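Local coordinates for protein oxidoreductase (PDB 3Q2K) that probably oxidises the sugar of UDP-N-acetylglucosaminuronic acid at C3 with NAD as cofactor, a step toward 2,3-diacetamido-2,3-dideoxy-D-mannuronic acid, at residues P124-W129 against Q347-L352; G196-D201 against I237-T242; A204-A209 against A354-A359. All blocks are in the same frame, centred on the assembly; numbering follows the deposited sequence.

Interaction 1: residues P124-W129 against Q347-L352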
loop_
_atom_site.group_PDB
_atom_site.type_symbol
_atom_site.label_atom_id
_atom_site.label_comp_id
_atom_site.label_asym_id
_atom_site.label_seq_id
_atom_site.Cartn_x
_atom_site.Cartn_y
_atom_site.Cartn_z
ATOM N N PRO C 124 0.764 12.533 30.565
ATOM C CA PRO C 124 1.995 12.152 29.891
ATOM C C PRO C 124 2.702 13.465 29.561
ATOM O O PRO C 124 2.108 14.536 29.722
ATOM C CB PRO C 124 1.463 11.517 28.609
ATOM C CG PRO C 124 0.306 12.421 28.277
ATOM C CD PRO C 124 -0.347 12.732 29.616
ATOM N N MET C 125 3.925 13.415 29.048
ATOM C CA MET C 125 4.679 14.663 28.918
ATOM C C MET C 125 4.110 15.561 27.824
ATOM O O MET C 125 4.396 16.757 27.794
ATOM C CB MET C 125 6.151 14.365 28.609
ATOM C CG MET C 125 6.435 13.520 27.360
ATOM S SD MET C 125 8.118 12.832 27.277
ATOM C CE MET C 125 9.042 14.367 27.407
ATOM N N ALA C 126 3.390 14.983 26.869
ATOM C CA ALA C 126 2.746 15.818 25.851
ATOM C C ALA C 126 1.683 14.945 25.201
ATOM O O ALA C 126 1.502 13.803 25.614
ATOM C CB ALA C 126 3.755 16.240 24.801
ATOM N N THR C 127 0.946 15.497 24.244
ATOM C CA THR C 127 -0.064 14.767 23.490
ATOM C C THR C 127 0.412 14.642 22.036
ATOM O O THR C 127 -0.175 13.914 21.235
ATOM C CB THR C 127 -1.400 15.541 23.524
ATOM O OG1 THR C 127 -1.105 16.880 23.120
ATOM C CG2 THR C 127 -1.967 15.672 24.933
ATOM N N ARG C 128 1.461 15.369 21.662
ATOM C CA ARG C 128 2.001 15.269 20.307
ATOM C C ARG C 128 3.467 14.874 20.272
ATOM O O ARG C 128 4.261 15.364 21.078
ATOM C CB ARG C 128 1.787 16.595 19.571
ATOM C CG ARG C 128 0.304 16.821 19.310
ATOM C CD ARG C 128 -0.031 18.300 19.256
ATOM N NE ARG C 128 -1.400 18.480 18.784
ATOM C CZ ARG C 128 -1.906 19.604 18.279
ATOM N NH1 ARG C 128 -1.204 20.719 18.157
ATOM N NH2 ARG C 128 -3.164 19.646 17.866
ATOM N N TRP C 129 3.821 13.976 19.360
ATOM C CA TRP C 129 5.205 13.511 19.324
ATOM C C TRP C 129 6.220 14.654 19.253
ATOM O O TRP C 129 7.140 14.771 20.061
ATOM C CB TRP C 129 5.391 12.511 18.184
ATOM C CG TRP C 129 6.776 12.006 17.939
ATOM C CD1 TRP C 129 7.480 12.135 16.770
ATOM C CD2 TRP C 129 7.637 11.312 18.851
ATOM N NE1 TRP C 129 8.726 11.562 16.906
ATOM C CE2 TRP C 129 8.853 11.069 18.176
ATOM C CE3 TRP C 129 7.516 10.907 20.183
ATOM C CZ2 TRP C 129 9.927 10.398 18.768
ATOM C CZ3 TRP C 129 8.573 10.212 20.766
ATOM C CH2 TRP C 129 9.773 9.978 20.064
ATOM N N GLN C 347 9.690 7.379 25.546
ATOM C CA GLN C 347 9.545 5.986 25.164
ATOM C C GLN C 347 8.045 5.695 25.124
ATOM O O GLN C 347 7.510 5.189 24.140
ATOM C CB GLN C 347 10.238 5.088 26.190
ATOM C CG GLN C 347 11.209 4.078 25.627
ATOM C CD GLN C 347 12.270 4.696 24.736
ATOM O OE1 GLN C 347 13.403 4.225 24.725
ATOM N NE2 GLN C 347 11.925 5.733 23.980
ATOM N N SER C 348 7.299 6.025 26.169
ATOM C CA SER C 348 5.867 5.737 26.096
ATOM C C SER C 348 5.129 6.739 25.191
ATOM O O SER C 348 4.142 6.393 24.543
ATOM C CB SER C 348 5.345 5.766 27.531
ATOM O OG SER C 348 5.265 7.133 27.895
ATOM N N LEU C 349 5.596 7.983 25.092
ATOM C CA LEU C 349 4.955 8.911 24.157
ATOM C C LEU C 349 5.047 8.353 22.738
ATOM O O LEU C 349 4.115 8.493 21.954
ATOM C CB LEU C 349 5.601 10.299 24.169
ATOM C CG LEU C 349 4.922 11.314 23.239
ATOM C CD1 LEU C 349 3.423 11.362 23.520
ATOM C CD2 LEU C 349 5.464 12.740 23.432
ATOM N N ALA C 350 6.188 7.764 22.398
ATOM C CA ALA C 350 6.372 7.126 21.100
ATOM C C ALA C 350 5.431 5.959 20.804
ATOM O O ALA C 350 4.875 5.917 19.709
ATOM C CB ALA C 350 7.834 6.729 20.885
ATOM N N LEU C 351 5.248 5.013 21.724
ATOM C CA LEU C 351 4.177 4.030 21.588
ATOM C C LEU C 351 2.765 4.606 21.479
ATOM O O LEU C 351 1.946 4.108 20.707
ATOM C CB LEU C 351 4.168 3.110 22.808
ATOM C CG LEU C 351 5.289 2.076 22.800
ATOM C CD1 LEU C 351 5.240 1.315 24.109
ATOM C CD2 LEU C 351 4.988 1.149 21.633
ATOM N N LEU C 352 2.436 5.619 22.275
ATOM C CA LEU C 352 1.088 6.171 22.174
ATOM C C LEU C 352 0.992 6.747 20.778
ATOM O O LEU C 352 -0.065 6.637 20.159
ATOM C CB LEU C 352 0.818 7.311 23.175
ATOM C CG LEU C 352 1.017 6.895 24.632
ATOM C CD1 LEU C 352 1.025 8.121 25.537
ATOM C CD2 LEU C 352 -0.064 5.897 25.032
#
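L349 reaches out from helix 342-361 and sets its branched end into the loop that runs from P124 to W129. Its CG stands anti to the backbone N (chi1 -178°), and a chi2 of 52° spreads the two methyls over M125, A126 and R128. CD2 does most of the touching: it lies 4.1 Å from M125 CG and 4.1 Å from A126 CB, and meets the backbone carbonyl of R128 with 3.7 Å between L349 CD2 and R128 O. The other methyl, CD1, rests 3.7 Å from A126 O. M125 crosses the leucine at about a right angle; a chi1 of 57° sets its CG between the backbone N and carbonyl carbon, the chain bends at chi3, and M125 also packs on M135 and V136 of helix 129-142 and on L346. W129 adds its indole. L349 CG lies at the ring edge, 4.0 Å from W129 CE3, while A350 CB packs 3.6 Å from W129 CZ3, and the indole NE1 is hydrogen-bonded to D370 O. Between the two segments everything is van der Waals contact, so this junction of Rossmann-fold loop and C-terminal helix itself rests on the fit of apolar surfaces rather than on polar bonds.

Interaction 2: residues G196-D201 against I237-T242; sequences GKWEWD and IEAEDT
G196 O is gripped by two successive backbone amides of the other segment, E238 N at 3.0 Å and A239 N at 3.1 Å from G196 O. They arrive from opposite faces of the carbonyl plane, and both bonds are bent, with N-H...O angles near 135°. A third bond runs the other way: W198 N donates to E238 OE1 over 3.2 Å, meeting the carboxylate on its anti side. The extended E238 chain, with CG anti to the carbonyl carbon (chi1 -59°), carries OE1 to that amide and past K197, whose CB lies 3.7 Å from E238 OE1. K197 NZ remains 4.5 Å from E238 OE2, too far for a salt bridge, though the opposite charges probably attract. The W198 indole lays one face over the E238-A239 backbone. A239 CA makes a CH-pi contact 3.6 Å from the centroid of the six-membered ring of W198, and W198 CZ3 touches A239 CB at 3.8 Å. R250 of a neighbouring subunit also packs on W198. This is a loop-to-loop contact in the C-terminal alpha/beta domain of the GFO/IDH/MocA family: one loop directly follows the NADH-binding residues W194 and R195, the other enters strand 242-249 through a classic beta bulge, D241 and T242 opposite A231.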
loop_
_atom_site.group_PDB
_atom_site.type_symbol
_atom_site.label_atom_id
_atom_site.label_comp_id
_atom_site.label_asym_id
_atom_site.label_seq_id
_atom_site.Cartn_x
_atom_site.Cartn_y
_atom_site.Cartn_z
ATOM N N GLY C 196 -10.596 14.635 27.087
ATOM C CA GLY C 196 -11.086 13.892 25.937
ATOM C C GLY C 196 -10.812 14.601 24.621
ATOM O O GLY C 196 -11.219 14.143 23.555
ATOM N N LYS C 197 -10.136 15.742 24.650
ATOM C CA LYS C 197 -9.696 16.375 23.402
ATOM C C LYS C 197 -8.335 15.923 22.884
ATOM O O LYS C 197 -7.451 15.682 23.711
ATOM C CB LYS C 197 -9.628 17.883 23.603
ATOM C CG LYS C 197 -10.884 18.439 24.251
ATOM C CD LYS C 197 -11.343 19.584 23.370
ATOM C CE LYS C 197 -12.693 20.112 23.821
ATOM N NZ LYS C 197 -12.785 21.460 23.198
ATOM N N TRP C 198 -8.144 15.796 21.572
ATOM C CA TRP C 198 -6.837 15.413 21.021
ATOM C C TRP C 198 -5.724 16.369 21.435
ATOM O O TRP C 198 -4.670 15.926 21.874
ATOM C CB TRP C 198 -6.763 15.308 19.488
ATOM C CG TRP C 198 -7.736 14.377 18.807
ATOM C CD1 TRP C 198 -8.762 14.748 17.982
ATOM C CD2 TRP C 198 -7.793 12.942 18.882
ATOM N NE1 TRP C 198 -9.449 13.639 17.550
ATOM C CE2 TRP C 198 -8.888 12.519 18.106
ATOM C CE3 TRP C 198 -7.020 11.973 19.525
ATOM C CZ2 TRP C 198 -9.198 11.168 17.932
ATOM C CZ3 TRP C 198 -7.331 10.635 19.359
ATOM C CH2 TRP C 198 -8.419 10.241 18.578
ATOM N N GLU C 199 -5.881 17.669 21.199
ATOM C CA GLU C 199 -4.881 18.663 21.577
ATOM C C GLU C 199 -4.515 18.628 23.063
ATOM O O GLU C 199 -3.331 18.636 23.366
ATOM C CB GLU C 199 -5.368 20.080 21.241
ATOM C CG GLU C 199 -4.332 21.178 21.484
ATOM C CD GLU C 199 -4.672 22.438 20.714
ATOM O OE1 GLU C 199 -3.754 23.255 20.509
ATOM O OE2 GLU C 199 -5.833 22.629 20.289
ATOM N N TRP C 200 -5.479 18.552 23.980
ATOM C CA TRP C 200 -5.215 18.774 25.397
ATOM C C TRP C 200 -4.947 17.510 26.213
ATOM O O TRP C 200 -4.290 17.552 27.256
ATOM C CB TRP C 200 -6.283 19.698 26.009
ATOM C CG TRP C 200 -6.474 20.938 25.170
ATOM C CD1 TRP C 200 -7.591 21.291 24.460
ATOM C CD2 TRP C 200 -5.505 21.961 24.900
ATOM N NE1 TRP C 200 -7.387 22.477 23.795
ATOM C CE2 TRP C 200 -6.110 22.905 24.042
ATOM C CE3 TRP C 200 -4.193 22.188 25.332
ATOM C CZ2 TRP C 200 -5.446 24.040 23.581
ATOM C CZ3 TRP C 200 -3.531 23.318 24.867
ATOM C CH2 TRP C 200 -4.168 24.244 24.024
ATOM N N ASP C 201 -5.462 16.371 25.763
ATOM C CA ASP C 201 -5.634 15.200 26.625
ATOM C C ASP C 201 -5.359 13.901 25.870
ATOM O O ASP C 201 -4.628 13.041 26.353
ATOM C CB ASP C 201 -7.087 15.227 27.118
ATOM C CG ASP C 201 -7.400 14.275 28.267
ATOM O OD1 ASP C 201 -6.549 13.614 28.909
ATOM O OD2 ASP C 201 -8.615 14.194 28.540
ATOM N N ILE C 237 -16.856 12.835 23.358
ATOM C CA ILE C 237 -15.522 13.415 23.513
ATOM C C ILE C 237 -14.862 13.265 22.144
ATOM O O ILE C 237 -15.447 12.586 21.297
ATOM C CB ILE C 237 -14.679 12.596 24.510
ATOM C CG1 ILE C 237 -14.642 11.129 24.080
ATOM C CG2 ILE C 237 -15.198 12.754 25.934
ATOM C CD1 ILE C 237 -13.652 10.265 24.851
ATOM N N GLU C 238 -13.662 13.805 21.934
ATOM C CA GLU C 238 -13.033 13.702 20.622
ATOM C C GLU C 238 -12.233 12.425 20.359
ATOM O O GLU C 238 -12.205 11.939 19.234
ATOM C CB GLU C 238 -12.105 14.890 20.386
ATOM C CG GLU C 238 -12.798 16.239 20.460
ATOM C CD GLU C 238 -11.831 17.362 20.125
ATOM O OE1 GLU C 238 -10.610 17.116 20.120
ATOM O OE2 GLU C 238 -12.241 18.502 19.837
ATOM N N ALA C 239 -11.569 11.921 21.393
ATOM C CA ALA C 239 -10.532 10.898 21.325
ATOM C C ALA C 239 -11.227 9.584 21.624
ATOM O O ALA C 239 -12.446 9.544 21.804
ATOM C CB ALA C 239 -9.505 11.175 22.443
ATOM N N GLU C 240 -10.433 8.528 21.747
ATOM C CA GLU C 240 -11.056 7.209 21.830
ATOM C C GLU C 240 -11.389 6.926 23.293
ATOM O O GLU C 240 -10.666 7.426 24.151
ATOM C CB GLU C 240 -10.107 6.131 21.306
ATOM C CG GLU C 240 -9.118 5.674 22.375
ATOM C CD GLU C 240 -7.954 6.633 22.548
ATOM O OE1 GLU C 240 -7.858 7.597 21.763
ATOM O OE2 GLU C 240 -7.103 6.459 23.449
ATOM N N ASP C 241 -12.456 6.180 23.583
ATOM C CA ASP C 241 -12.751 5.724 24.939
ATOM C C ASP C 241 -12.473 4.235 25.050
ATOM O O ASP C 241 -12.503 3.697 26.154
ATOM C CB ASP C 241 -14.199 5.994 25.379
ATOM C CG ASP C 241 -15.249 5.411 24.453
ATOM O OD1 ASP C 241 -15.028 4.395 23.761
ATOM O OD2 ASP C 241 -16.364 5.971 24.442
ATOM N N THR C 242 -12.209 3.584 23.921
ATOM C CA THR C 242 -11.995 2.147 23.929
ATOM C C THR C 242 -10.996 1.817 22.832
ATOM O O THR C 242 -11.061 2.379 21.733
ATOM C CB THR C 242 -13.344 1.537 23.510
ATOM O OG1 THR C 242 -14.327 1.914 24.481
ATOM C CG2 THR C 242 -13.240 0.038 23.362
#

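Interaction 3: residues A204-A209 against A354-A359; sequences AFMNQA and AIYRSA. With HP7 ((2S,3S,4R,5R,6R)-5-acetamido-6-[[[(2R,3S,4R,5R)-5-(2,4-dioxopyrimidin-1-yl)-3,4-dihydroxy-oxolan-2-yl]methoxy-hydroxy-phosphoryl]oxy-hydroxy-phosphoryl]oxy-3,4-dihydroxy-oxane-2-carboxylic acid), chain V.
The two backbones keep well apart, F205 and I355 being the nearest pair at 8.6 Å between CA atoms, with 204-209 a turn of partly helical torsions and 354-359 a regular stretch of helix 342-361. Y356 spans the gap. Its CG lies anti to the carbonyl carbon (chi1 -82°), and the ring carries the hydroxyl to the turn, where M206 N donates to Y356 OH over 3.2 Å at an N-H...O angle of 146°. The same oxygen is hydrogen-bonded to E240 OE2 and G203 N, so three groups hold the hydroxyl oxygen, and E240 OE2 also takes F205 N. M206 lies across the phenol at about a right angle: its CB sits 3.4 Å from Y356 OH, and a bend at chi3 brings M206 CE to 3.8 Å from Y356 CE2. M206 SD stands obliquely to the ring, 5.3 Å from the Y356 centroid, a Met-aromatic contact. F205 CB lies by Y356 CE1, the ring carbon across from CE2, and the F205 ring meets I355, with I355 CG2 over the centre of one face and F205 CD1 4.1 Å from I355 CD1. Beyond M206 the turn faces the UDP-sugar. N207 OD1 accepts from the sugar hydroxyl O4' at 2.7 Å. Q208 NE2 donates to the carboxylate oxygen O'P of the ligand over 3.2 Å, nearly straight at 164°. The Y356 bond to M206 N is consistent with the helix holding in place the turn from which N207 and Q208 bind the sugar. The turn leads into helix 210-220, F205 also packs on strands 223-231 and 254-260, and helix 342-361 lies against strands 223-231 and 365-366, placing the contact between helix and sheet in the C-terminal domain.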
loop_
_atom_site.group_PDB
_atom_site.type_symbol
_atom_site.label_atom_id
_atom_site.label_comp_id
_atom_site.label_asym_id
_atom_site.label_seq_id
_atom_site.Cartn_x
_atom_site.Cartn_y
_atom_site.Cartn_z
ATOM N N ALA C 204 -8.543 7.364 26.044
ATOM C CA ALA C 204 -8.202 6.362 27.050
ATOM C C ALA C 204 -6.726 5.965 27.147
ATOM O O ALA C 204 -6.231 5.555 28.205
ATOM C CB ALA C 204 -8.981 5.099 26.757
ATOM N N PHE C 205 -6.059 5.907 25.998
ATOM C CA PHE C 205 -4.691 5.385 25.946
ATOM C C PHE C 205 -3.735 6.424 26.514
ATOM O O PHE C 205 -2.931 6.107 27.391
ATOM C CB PHE C 205 -4.210 5.001 24.538
ATOM C CG PHE C 205 -4.620 3.617 24.124
ATOM C CD1 PHE C 205 -3.792 2.534 24.357
ATOM C CD2 PHE C 205 -5.850 3.390 23.522
ATOM C CE1 PHE C 205 -4.165 1.267 23.949
ATOM C CE2 PHE C 205 -6.238 2.120 23.145
ATOM C CZ PHE C 205 -5.391 1.055 23.343
ATOM N N MET C 206 -3.859 7.651 26.016
ATOM C CA MET C 206 -2.910 8.709 26.330
ATOM C C MET C 206 -3.092 9.245 27.746
ATOM O O MET C 206 -2.120 9.532 28.440
ATOM C CB MET C 206 -3.039 9.868 25.345
ATOM C CG MET C 206 -2.019 10.978 25.551
ATOM S SD MET C 206 -2.118 12.035 24.094
ATOM C CE MET C 206 -0.987 11.166 23.015
ATOM N N ASN C 207 -4.333 9.340 28.211
ATOM C CA ASN C 207 -4.556 9.797 29.576
ATOM C C ASN C 207 -4.446 8.637 30.567
ATOM O O ASN C 207 -3.388 8.461 31.171
ATOM C CB ASN C 207 -5.860 10.592 29.703
ATOM C CG ASN C 207 -6.003 11.196 31.068
ATOM O OD1 ASN C 207 -5.605 10.523 32.016
ATOM N ND2 ASN C 207 -6.490 12.431 31.168
ATOM N N GLN C 208 -5.456 7.780 30.672
ATOM C CA GLN C 208 -5.500 6.803 31.766
ATOM C C GLN C 208 -4.576 5.599 31.654
ATOM O O GLN C 208 -4.060 5.142 32.673
ATOM C CB GLN C 208 -6.913 6.248 32.001
ATOM C CG GLN C 208 -7.868 7.256 32.596
ATOM C CD GLN C 208 -8.527 8.119 31.539
ATOM O OE1 GLN C 208 -8.402 7.860 30.343
ATOM N NE2 GLN C 208 -9.277 9.121 31.978
ATOM N N ALA C 209 -4.453 5.036 30.456
ATOM C CA ALA C 209 -3.696 3.798 30.300
ATOM C C ALA C 209 -2.224 4.052 29.978
ATOM O O ALA C 209 -1.443 3.119 29.795
ATOM C CB ALA C 209 -4.323 2.926 29.217
ATOM N N ALA C 354 2.505 5.880 18.092
ATOM C CA ALA C 354 2.416 4.779 17.134
ATOM C C ALA C 354 1.019 4.152 17.165
ATOM O O ALA C 354 0.369 3.923 16.137
ATOM C CB ALA C 354 3.511 3.726 17.447
ATOM N N ILE C 355 0.540 3.881 18.377
ATOM C CA ILE C 355 -0.845 3.424 18.525
ATOM C C ILE C 355 -1.894 4.375 17.941
ATOM O O ILE C 355 -2.799 3.913 17.251
ATOM C CB ILE C 355 -1.188 3.202 19.986
ATOM C CG1 ILE C 355 -0.465 1.936 20.454
ATOM C CG2 ILE C 355 -2.712 3.128 20.168
ATOM C CD1 ILE C 355 -0.568 1.865 21.946
ATOM N N TYR C 356 -1.774 5.685 18.132
ATOM C CA TYR C 356 -2.750 6.629 17.581
ATOM C C TYR C 356 -2.606 6.764 16.072
ATOM O O TYR C 356 -3.620 6.902 15.393
ATOM C CB TYR C 356 -2.637 8.024 18.207
ATOM C CG TYR C 356 -3.348 8.160 19.533
ATOM C CD1 TYR C 356 -3.968 7.053 20.112
ATOM C CD2 TYR C 356 -3.332 9.351 20.255
ATOM C CE1 TYR C 356 -4.602 7.146 21.352
ATOM C CE2 TYR C 356 -3.957 9.449 21.500
ATOM C CZ TYR C 356 -4.608 8.347 22.038
ATOM O OH TYR C 356 -5.290 8.401 23.240
ATOM N N ARG C 357 -1.388 6.730 15.536
ATOM C CA ARG C 357 -1.270 6.745 14.081
ATOM C C ARG C 357 -1.775 5.445 13.470
ATOM O O ARG C 357 -2.333 5.484 12.373
ATOM C CB ARG C 357 0.173 6.930 13.587
ATOM C CG ARG C 357 0.807 8.266 13.934
ATOM C CD ARG C 357 2.203 8.442 13.362
ATOM N NE ARG C 357 2.714 9.737 13.808
ATOM C CZ ARG C 357 4.006 10.040 13.812
ATOM N NH1 ARG C 357 4.845 9.110 13.372
ATOM N NH2 ARG C 357 4.447 11.211 14.252
ATOM N N SER C 358 -1.533 4.317 14.132
ATOM C CA SER C 358 -2.025 3.059 13.572
ATOM C C SER C 358 -3.548 3.005 13.534
ATOM O O SER C 358 -4.135 2.445 12.613
ATOM C CB SER C 358 -1.591 1.832 14.381
ATOM O OG SER C 358 -2.238 0.653 13.907
ATOM N N ALA C 359 -4.184 3.468 14.604
ATOM C CA ALA C 359 -5.647 3.448 14.661
ATOM C C ALA C 359 -6.164 4.376 13.582
ATOM O O ALA C 359 -7.154 4.078 12.920
ATOM C CB ALA C 359 -6.153 3.975 16.005
HETATM N N1 HP7 V . -14.004 6.757 38.352
HETATM C C2 HP7 V . -15.221 6.217 38.197
HETATM O O2 HP7 V . -16.225 6.796 37.736
HETATM N N3 HP7 V . -15.425 4.937 38.547
HETATM C C4 HP7 V . -14.401 4.211 39.042
HETATM O O4 HP7 V . -14.672 3.017 39.294
HETATM C C5 HP7 V . -13.128 4.754 39.209
HETATM C C6 HP7 V . -12.949 6.088 38.844
HETATM P PA HP7 V . -9.421 8.164 40.255
HETATM P PB HP7 V . -6.648 8.791 39.949
HETATM O "O'P" HP7 V . -8.916 9.673 35.116
HETATM O "O'Q" HP7 V . -8.068 11.618 35.177
HETATM C "C1'" HP7 V . -5.980 8.048 37.526
HETATM O O1A HP7 V . -9.330 6.710 40.660
HETATM O O1B HP7 V . -6.129 7.576 40.681
HETATM C C1C HP7 V . -13.837 8.153 37.952
HETATM C "C2'" HP7 V . -4.661 7.911 36.762
HETATM N "N2'" HP7 V . -3.489 7.629 37.580
HETATM O O2A HP7 V . -9.765 9.268 41.229
HETATM O O2B HP7 V . -6.696 10.170 40.554
HETATM C C2C HP7 V . -14.051 9.061 39.155
HETATM O O2C HP7 V . -14.671 10.251 38.667
HETATM C "C3'" HP7 V . -4.356 9.242 36.088
HETATM O "O3'" HP7 V . -3.132 9.269 35.330
HETATM O O3A HP7 V . -8.119 8.497 39.367
HETATM O O3B HP7 V . -5.743 8.941 38.616
HETATM C C3C HP7 V . -12.629 9.520 39.411
HETATM O O3C HP7 V . -12.705 10.791 40.053
HETATM C "C4'" HP7 V . -5.595 9.637 35.286
HETATM O "O4'" HP7 V . -5.278 10.890 34.668
HETATM C C4C HP7 V . -12.022 9.622 38.018
HETATM O O4C HP7 V . -12.509 8.396 37.479
HETATM C "C5'" HP7 V . -6.786 9.861 36.214
HETATM O "O5'" HP7 V . -7.079 8.587 36.777
HETATM C C5C HP7 V . -10.522 9.420 38.193
HETATM O O5C HP7 V . -10.445 8.258 39.019
HETATM C "C6'" HP7 V . -7.971 10.406 35.466
HETATM C "C7'" HP7 V . -3.162 6.390 37.932
HETATM O "O7'" HP7 V . -3.824 5.476 37.449
HETATM C "C8'" HP7 V . -2.025 6.126 38.880
#

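How the interactions relate
Interactions 1 and 3 use successive turns of helix 342-361, their centres about 9 Å apart, and meet where M206 CE packs 3.4 Å from T127 O. T127 also ties interaction 1 to interaction 2, its OG1 lying 2.8 Å from E199 O in a probable hydrogen bond. Interactions 2 and 3, with centres about 10 Å apart, are tied by E240 OE2, 2.7 Å from Y356 OH, and by D201 OD1, 2.6 Å from N207 ND2. Only interaction 3 touches the UDP-sugar; D201 of interaction 2 is a second-shell residue, reaching it through N207. Between nearest atoms, the M125 side chain lies about 9 Å from the dinucleotide and G196 about 10 Å from the UDP-sugar.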